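Local coordinates for alpha-l-arabinofuranosidase domain protein (Thermotoga maritima, PDB 4ATW) that probably hydrolyses terminal alpha-L-arabinofuranosyl residues from arabinose-containing saccharides, as a thermostable alpha-L-arabinofuranosidase, at residues E46-R50 and E111-E115; L352-H356 and C476-E480; G358-T364 and A394-E400. One frame throughout, in Å; residues are numbered along the deposited sequence.

Overall arrangement
Contact 1 ties a loop to helix 106-116 in the barrel part of the chain, whereas contacts 2 and 3 both involve the mixed beta sheet beside it, the first of them by laying helix 345-355 against strand 475-481; their centres lie about 12 Å apart, against about 28 and 33 Å from the centre of contact 1. Contact 3, buried, pairs the strands of a beta hairpin nested within the chain span that contact 2 closes. Helix 345-355 is followed, after a short loop, by strand 360-376. Contacts 1 and 2, partly buried, both combine an apolar part with one polar grip, a salt bridge and a histidine-carboxylate bond respectively; contact 3 relies mainly on backbone hydrogen bonds.

Contact 1 of 3, residues E46-R50 and E111-E115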
# COMPACT_ATOMS: atom_id res chain seq x y z
N GLU A 46 12.98 -19.09 -14.38
CA GLU A 46 12.79 -19.07 -15.82
C GLU A 46 12.61 -17.71 -16.43
O GLU A 46 13.40 -17.29 -17.29
CB GLU A 46 11.58 -19.94 -16.19
CG GLU A 46 12.02 -21.29 -16.58
CD GLU A 46 13.20 -21.17 -17.51
OE1 GLU A 46 12.99 -20.78 -18.68
OE2 GLU A 46 14.34 -21.43 -17.07
N ARG A 47 11.57 -17.02 -15.97
CA ARG A 47 11.24 -15.71 -16.48
C ARG A 47 12.05 -14.58 -15.87
O ARG A 47 11.78 -13.42 -16.13
CB ARG A 47 9.74 -15.48 -16.30
CG ARG A 47 8.95 -16.68 -15.77
CD ARG A 47 7.43 -16.33 -15.72
NE ARG A 47 6.62 -17.09 -14.75
CZ ARG A 47 7.00 -17.42 -13.51
NH1 ARG A 47 8.20 -17.08 -13.03
NH2 ARG A 47 6.15 -18.09 -12.73
N GLY A 48 13.07 -14.93 -15.08
CA GLY A 48 13.92 -13.92 -14.44
C GLY A 48 13.44 -13.40 -13.08
O GLY A 48 13.95 -12.42 -12.55
N PHE A 49 12.46 -14.06 -12.51
CA PHE A 49 11.94 -13.64 -11.24
C PHE A 49 12.75 -14.22 -10.08
O PHE A 49 13.03 -15.41 -10.05
CB PHE A 49 10.48 -14.07 -11.11
CG PHE A 49 9.59 -13.58 -12.24
CD1 PHE A 49 9.92 -12.45 -12.98
CD2 PHE A 49 8.35 -14.19 -12.47
CE1 PHE A 49 9.03 -11.94 -13.92
CE2 PHE A 49 7.46 -13.68 -13.42
CZ PHE A 49 7.81 -12.56 -14.14
N ARG A 50 13.14 -13.39 -9.12
CA ARG A 50 13.89 -13.91 -8.00
C ARG A 50 12.93 -14.83 -7.27
O ARG A 50 11.83 -14.40 -6.89
CB ARG A 50 14.30 -12.77 -7.09
CG ARG A 50 15.54 -12.06 -7.51
CD ARG A 50 16.72 -12.91 -7.17
NE ARG A 50 17.85 -12.07 -6.77
CZ ARG A 50 18.13 -11.76 -5.51
NH1 ARG A 50 17.39 -12.23 -4.52
NH2 ARG A 50 19.17 -10.98 -5.25
N GLU A 111 2.53 -10.94 -15.89
CA GLU A 111 2.94 -12.31 -15.58
C GLU A 111 3.25 -12.34 -14.11
O GLU A 111 2.67 -13.12 -13.39
CB GLU A 111 4.16 -12.71 -16.38
CG GLU A 111 4.27 -14.22 -16.49
CD GLU A 111 4.40 -14.70 -17.95
OE1 GLU A 111 5.51 -14.58 -18.54
OE2 GLU A 111 3.39 -15.19 -18.51
N TYR A 112 4.13 -11.45 -13.64
CA TYR A 112 4.46 -11.39 -12.23
C TYR A 112 3.20 -11.26 -11.36
O TYR A 112 3.12 -11.83 -10.25
CB TYR A 112 5.40 -10.22 -11.94
CG TYR A 112 6.21 -10.38 -10.66
CD1 TYR A 112 5.69 -10.02 -9.42
CD2 TYR A 112 7.48 -10.91 -10.70
CE1 TYR A 112 6.42 -10.19 -8.26
CE2 TYR A 112 8.22 -11.09 -9.56
CZ TYR A 112 7.70 -10.74 -8.33
OH TYR A 112 8.48 -11.03 -7.19
N CYS A 113 2.21 -10.52 -11.83
CA CYS A 113 0.98 -10.38 -11.05
C CYS A 113 0.25 -11.70 -10.95
O CYS A 113 -0.15 -12.13 -9.87
CB CYS A 113 0.06 -9.35 -11.66
SG CYS A 113 0.65 -7.76 -11.33
N ARG A 114 0.07 -12.31 -12.11
CA ARG A 114 -0.59 -13.59 -12.20
C ARG A 114 0.06 -14.55 -11.17
O ARG A 114 -0.63 -15.11 -10.31
CB ARG A 114 -0.43 -14.12 -13.62
CG ARG A 114 -1.74 -14.42 -14.34
CD ARG A 114 -2.45 -13.19 -14.96
NE ARG A 114 -3.27 -12.44 -14.01
CZ ARG A 114 -4.19 -11.53 -14.35
NH1 ARG A 114 -4.42 -11.24 -15.63
NH2 ARG A 114 -4.89 -10.94 -13.38
N GLU A 115 1.38 -14.69 -11.25
CA GLU A 115 2.15 -15.58 -10.38
C GLU A 115 1.95 -15.36 -8.90
O GLU A 115 1.97 -16.32 -8.14
CB GLU A 115 3.63 -15.48 -10.70
CG GLU A 115 4.49 -16.44 -9.90
CD GLU A 115 4.38 -17.91 -10.36
OE1 GLU A 115 3.86 -18.20 -11.47
OE2 GLU A 115 4.85 -18.78 -9.60
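Phe49 presents the face of its ring to the edge of Tyr112, an edge-to-face (T-shaped) pair with centroids 4.8 Å apart and planes at 73°. The tyrosine leads with CD2, which sits over the centre of the Phe49 ring, and its CE2 leans toward Phe49 CB. With CG anti to the backbone N (chi1 -158°), the Tyr112 ring is placed with its CD2-CE2 side against Phe49. On the opposite face of the phenylalanine, Arg47 CB lies 4.0 Å above the ring plane, so the ring is sandwiched between an aliphatic carbon of its own loop and an aromatic edge of the helix. Glu111 adds its CB near the plane of the same ring, 4.3 Å from Phe49 CZ.

Beyond the aromatic pair, Arg47 stretches across toward helix 106-116. Its chain is extended from CG to NE, passing Glu111 through Arg47 CD, 3.8 Å from Glu111 OE1. At the far end, Arg47 NH2 forms a salt bridge with Glu115 OE1 at 2.6 Å. The carboxylate oxygen lies at the guanidinium edge, near its plane, but the two flat groups are turned 65° apart and NH1 is taken by Asp45, so the link runs through NH2 alone and is not a two-pronged one. Glu115 bends at chi2 to bring OE1 there, while its OE2 is bridged to Lys58. Asp45 OD1 also accepts a bond from Phe49 N.

The contact thus places buried aromatic rings beside a chain of alternating charges, Asp45, Arg47, Glu115 and Lys58, whose middle members are partly exposed. With a second partner each, Asp45 for Arg47 and Lys58 for Glu115, the guanidinium and the carboxylate are probably limited in how far they can turn, and so pin the loop before helix 51-58 onto helix 106-116.

Contact 2 of 3, residues L352-H356 and C476-E480; sequences LIVNH and CSVIE
His356, in the loop that follows helix 345-355, comes nearest strand 475-481 at Val478, their CA atoms being 6.7 Å apart. Alternate residues of the strand, Cys476, Val478 and Glu480, point toward the helical segment. Val478 takes the middle and divides its methyls: CG1 rests 3.7 Å from His356 CB, while CG2 meets Leu352 CD1 at 3.9 Å and Ile353 CD1 at 4.1 Å. Leu352 reaches further with its other methyl, CD2, which lies 4.0 Å from Cys476 SG; that sulfur is itself locked in a disulfide with Cys306.

The polar end lies beyond Val478. An extended Glu480 side chain (chi1 -168°, chi2 171°) carries OE1 to within 2.7 Å of His356 ND1. The bond is nearly straight, 169° at the hydrogen, and the acceptor sits in the imidazole plane, whereas the nitrogen meets OE1 from the syn side, out of the carboxylate plane. Tyr435 stacks on the histidine ring.

This is helix-on-sheet packing: the helix that follows the last barrel strand lies against the C-terminal beta domain, consistent with the two-domain architecture of family 51 arabinofuranosidases.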
# COMPACT_ATOMS: atom_id res chain seq x y z
N LEU A 352 2.36 -10.19 9.52
CA LEU A 352 1.50 -10.38 10.67
C LEU A 352 0.04 -10.08 10.41
O LEU A 352 -0.82 -10.95 10.60
CB LEU A 352 1.97 -9.50 11.82
CG LEU A 352 1.08 -9.51 13.05
CD1 LEU A 352 0.96 -10.90 13.59
CD2 LEU A 352 1.69 -8.57 14.07
N ILE A 353 -0.27 -8.88 9.93
CA ILE A 353 -1.67 -8.55 9.72
C ILE A 353 -2.37 -9.22 8.57
O ILE A 353 -3.55 -9.51 8.66
CB ILE A 353 -1.92 -7.03 9.58
CG1 ILE A 353 -1.20 -6.27 10.69
CG2 ILE A 353 -3.42 -6.77 9.71
CD1 ILE A 353 -1.75 -6.56 12.09
N VAL A 354 -1.67 -9.48 7.47
CA VAL A 354 -2.36 -10.11 6.35
C VAL A 354 -2.73 -11.57 6.62
O VAL A 354 -3.75 -12.07 6.15
CB VAL A 354 -1.55 -10.02 5.03
CG1 VAL A 354 -1.32 -8.57 4.66
CG2 VAL A 354 -0.23 -10.77 5.15
N ASN A 355 -1.90 -12.26 7.38
CA ASN A 355 -2.19 -13.65 7.65
C ASN A 355 -3.05 -13.87 8.91
O ASN A 355 -3.47 -15.00 9.19
CB ASN A 355 -0.89 -14.41 7.75
CG ASN A 355 -0.18 -14.51 6.42
OD1 ASN A 355 -0.62 -15.24 5.53
ND2 ASN A 355 0.91 -13.77 6.28
N HIS A 356 -3.32 -12.80 9.64
CA HIS A 356 -4.11 -12.89 10.87
C HIS A 356 -5.12 -11.75 10.94
O HIS A 356 -5.08 -10.92 11.85
CB HIS A 356 -3.16 -12.88 12.09
CG HIS A 356 -2.14 -13.99 12.07
ND1 HIS A 356 -2.48 -15.32 12.22
CD2 HIS A 356 -0.81 -13.98 11.79
CE1 HIS A 356 -1.42 -16.07 12.02
NE2 HIS A 356 -0.39 -15.28 11.76
N CYS A 476 3.01 -5.21 18.39
CA CYS A 476 1.80 -5.26 17.59
C CYS A 476 1.42 -6.72 17.72
O CYS A 476 2.22 -7.60 17.42
CB CYS A 476 2.21 -4.89 16.17
SG CYS A 476 0.97 -4.73 14.85
N SER A 477 0.20 -6.97 18.19
CA SER A 477 -0.23 -8.34 18.41
C SER A 477 -1.61 -8.65 17.85
O SER A 477 -2.46 -7.77 17.72
CB SER A 477 -0.22 -8.63 19.91
OG SER A 477 0.99 -8.22 20.53
N VAL A 478 -1.83 -9.90 17.49
CA VAL A 478 -3.12 -10.34 16.99
C VAL A 478 -3.51 -11.59 17.77
O VAL A 478 -2.89 -12.67 17.63
CB VAL A 478 -3.08 -10.74 15.51
CG1 VAL A 478 -4.49 -11.19 15.06
CG2 VAL A 478 -2.54 -9.62 14.68
N ILE A 479 -4.52 -11.44 18.62
CA ILE A 479 -4.99 -12.57 19.39
C ILE A 479 -5.96 -13.28 18.46
O ILE A 479 -6.97 -12.71 18.05
CB ILE A 479 -5.71 -12.08 20.68
CG1 ILE A 479 -4.72 -11.34 21.58
CG2 ILE A 479 -6.26 -13.24 21.44
CD1 ILE A 479 -5.31 -10.68 22.83
N GLU A 480 -5.63 -14.51 18.09
CA GLU A 480 -6.47 -15.28 17.18
C GLU A 480 -7.23 -16.33 17.95
O GLU A 480 -6.68 -17.35 18.35
CB GLU A 480 -5.61 -15.96 16.12
CG GLU A 480 -6.38 -16.55 14.99
CD GLU A 480 -5.45 -17.01 13.88
OE1 GLU A 480 -4.92 -16.15 13.14
OE2 GLU A 480 -5.24 -18.25 13.76

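Contact 3 of 3, residues G358-T364 and A394-E400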
# COMPACT_ATOMS: atom_id res chain seq x y z
N GLY A 358 -9.45 -10.69 9.62
CA GLY A 358 -10.73 -11.07 9.02
C GLY A 358 -11.25 -10.18 7.91
O GLY A 358 -10.72 -9.11 7.63
N GLU A 359 -12.32 -10.63 7.25
CA GLU A 359 -12.91 -9.88 6.16
C GLU A 359 -13.97 -8.88 6.62
O GLU A 359 -14.46 -8.08 5.81
CB GLU A 359 -13.52 -10.85 5.13
CG GLU A 359 -12.52 -11.68 4.34
CD GLU A 359 -11.69 -12.62 5.22
OE1 GLU A 359 -12.30 -13.40 5.98
OE2 GLU A 359 -10.44 -12.59 5.15
N LYS A 360 -14.31 -8.93 7.91
CA LYS A 360 -15.33 -8.03 8.47
C LYS A 360 -14.85 -7.38 9.76
O LYS A 360 -14.18 -8.04 10.57
CB LYS A 360 -16.63 -8.81 8.77
CG LYS A 360 -17.25 -9.60 7.63
CD LYS A 360 -18.47 -10.38 8.16
CE LYS A 360 -18.92 -11.53 7.24
NZ LYS A 360 -19.48 -11.03 5.96
N LEU A 361 -15.17 -6.10 9.95
CA LEU A 361 -14.78 -5.33 11.15
C LEU A 361 -15.91 -5.44 12.14
O LEU A 361 -17.07 -5.20 11.76
CB LEU A 361 -14.60 -3.87 10.81
CG LEU A 361 -14.09 -2.99 11.94
CD1 LEU A 361 -12.66 -3.38 12.21
CD2 LEU A 361 -14.16 -1.50 11.58
N VAL A 362 -15.60 -5.76 13.40
CA VAL A 362 -16.63 -5.96 14.42
C VAL A 362 -16.55 -4.99 15.56
O VAL A 362 -15.47 -4.63 15.97
CB VAL A 362 -16.56 -7.39 14.97
CG1 VAL A 362 -16.88 -8.39 13.87
CG2 VAL A 362 -15.17 -7.67 15.51
N LYS A 363 -17.71 -4.56 16.07
CA LYS A 363 -17.78 -3.59 17.15
C LYS A 363 -16.59 -3.84 18.04
O LYS A 363 -16.45 -4.89 18.66
CB LYS A 363 -19.11 -3.70 17.91
CG LYS A 363 -19.29 -2.69 19.03
CD LYS A 363 -19.45 -1.29 18.50
CE LYS A 363 -20.10 -0.36 19.54
NZ LYS A 363 -19.20 0.13 20.63
N THR A 364 -15.70 -2.87 18.06
CA THR A 364 -14.50 -2.96 18.88
C THR A 364 -14.33 -1.55 19.44
O THR A 364 -14.34 -0.57 18.69
CB THR A 364 -13.25 -3.48 18.06
OG1 THR A 364 -12.05 -2.99 18.66
CG2 THR A 364 -13.33 -3.05 16.57
N ALA A 394 -6.71 -0.64 18.67
CA ALA A 394 -6.92 -1.99 18.18
C ALA A 394 -8.16 -2.16 17.29
O ALA A 394 -9.05 -1.30 17.23
CB ALA A 394 -6.99 -2.93 19.33
N ALA A 395 -8.20 -3.30 16.59
CA ALA A 395 -9.28 -3.58 15.67
C ALA A 395 -9.57 -5.05 15.62
O ALA A 395 -8.69 -5.87 15.41
CB ALA A 395 -8.92 -3.07 14.29
N ALA A 396 -10.85 -5.37 15.78
CA ALA A 396 -11.30 -6.74 15.81
C ALA A 396 -11.98 -7.15 14.52
O ALA A 396 -12.99 -6.55 14.12
CB ALA A 396 -12.24 -6.91 16.97
N SER A 397 -11.45 -8.18 13.87
CA SER A 397 -12.04 -8.64 12.62
C SER A 397 -12.52 -10.07 12.78
O SER A 397 -12.05 -10.79 13.66
CB SER A 397 -11.01 -8.56 11.50
OG SER A 397 -9.71 -8.78 12.01
N ILE A 398 -13.45 -10.46 11.92
CA ILE A 398 -14.03 -11.80 11.90
C ILE A 398 -13.83 -12.42 10.53
O ILE A 398 -13.93 -11.72 9.52
CB ILE A 398 -15.50 -11.69 12.12
CG1 ILE A 398 -15.75 -11.57 13.60
CG2 ILE A 398 -16.21 -12.86 11.51
CD1 ILE A 398 -17.20 -11.79 13.97
N SER A 399 -13.57 -13.73 10.46
CA SER A 399 -13.37 -14.36 9.15
C SER A 399 -14.70 -14.35 8.36
O SER A 399 -15.76 -14.05 8.92
CB SER A 399 -12.81 -15.79 9.31
OG SER A 399 -13.78 -16.72 9.76
N GLU A 400 -14.66 -14.65 7.07
CA GLU A 400 -15.88 -14.64 6.26
C GLU A 400 -16.96 -15.53 6.84
O GLU A 400 -18.11 -15.10 7.02
CB GLU A 400 -15.59 -15.07 4.82
CG GLU A 400 -16.82 -14.94 3.92
CD GLU A 400 -17.31 -13.49 3.79
OE1 GLU A 400 -16.50 -12.56 4.01
OE2 GLU A 400 -18.51 -13.29 3.46
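Val362 and Ile398 form the apolar centre, their side chains crossing at about a right angle with Val362 CG1 3.4 Å from Ile398 CG1. Ala396 lies on the same face of the sheet and sets its CB against Thr364 CB, 3.7 Å away. Leu361, on the other face, reaches Ala395 CB with CD1.

Backbone bonds join the two antiparallel strands: Ile398 N gives to Lys360 O at 2.9 Å, and Lys360 N to Ile398 O at 3.2 Å. Glu359 N also reaches Ile398 O, weakly, so that Glu359 and Lys360 both face Ile398 in a classic beta bulge. Next to it, the N-H of Gly358 points almost straight (172°) at Ser397 OG, with Gly358 N and Ser397 OG 3.1 Å apart. A glycine in place of Ser397 would probably leave the Gly358 amide without this acceptor and lose the weak bond of the hydroxyl to Phe406 O. At the rim Lys360 NZ makes a salt bridge with Glu400 OE2 over 3.5 Å.

Strand 360-376 is flanked on its other side by strand 11-15. Val7 of strand 4-8 covers Val362 and Ala396, while Val310 and Gln313 of helix 299-313 lie against Ala395.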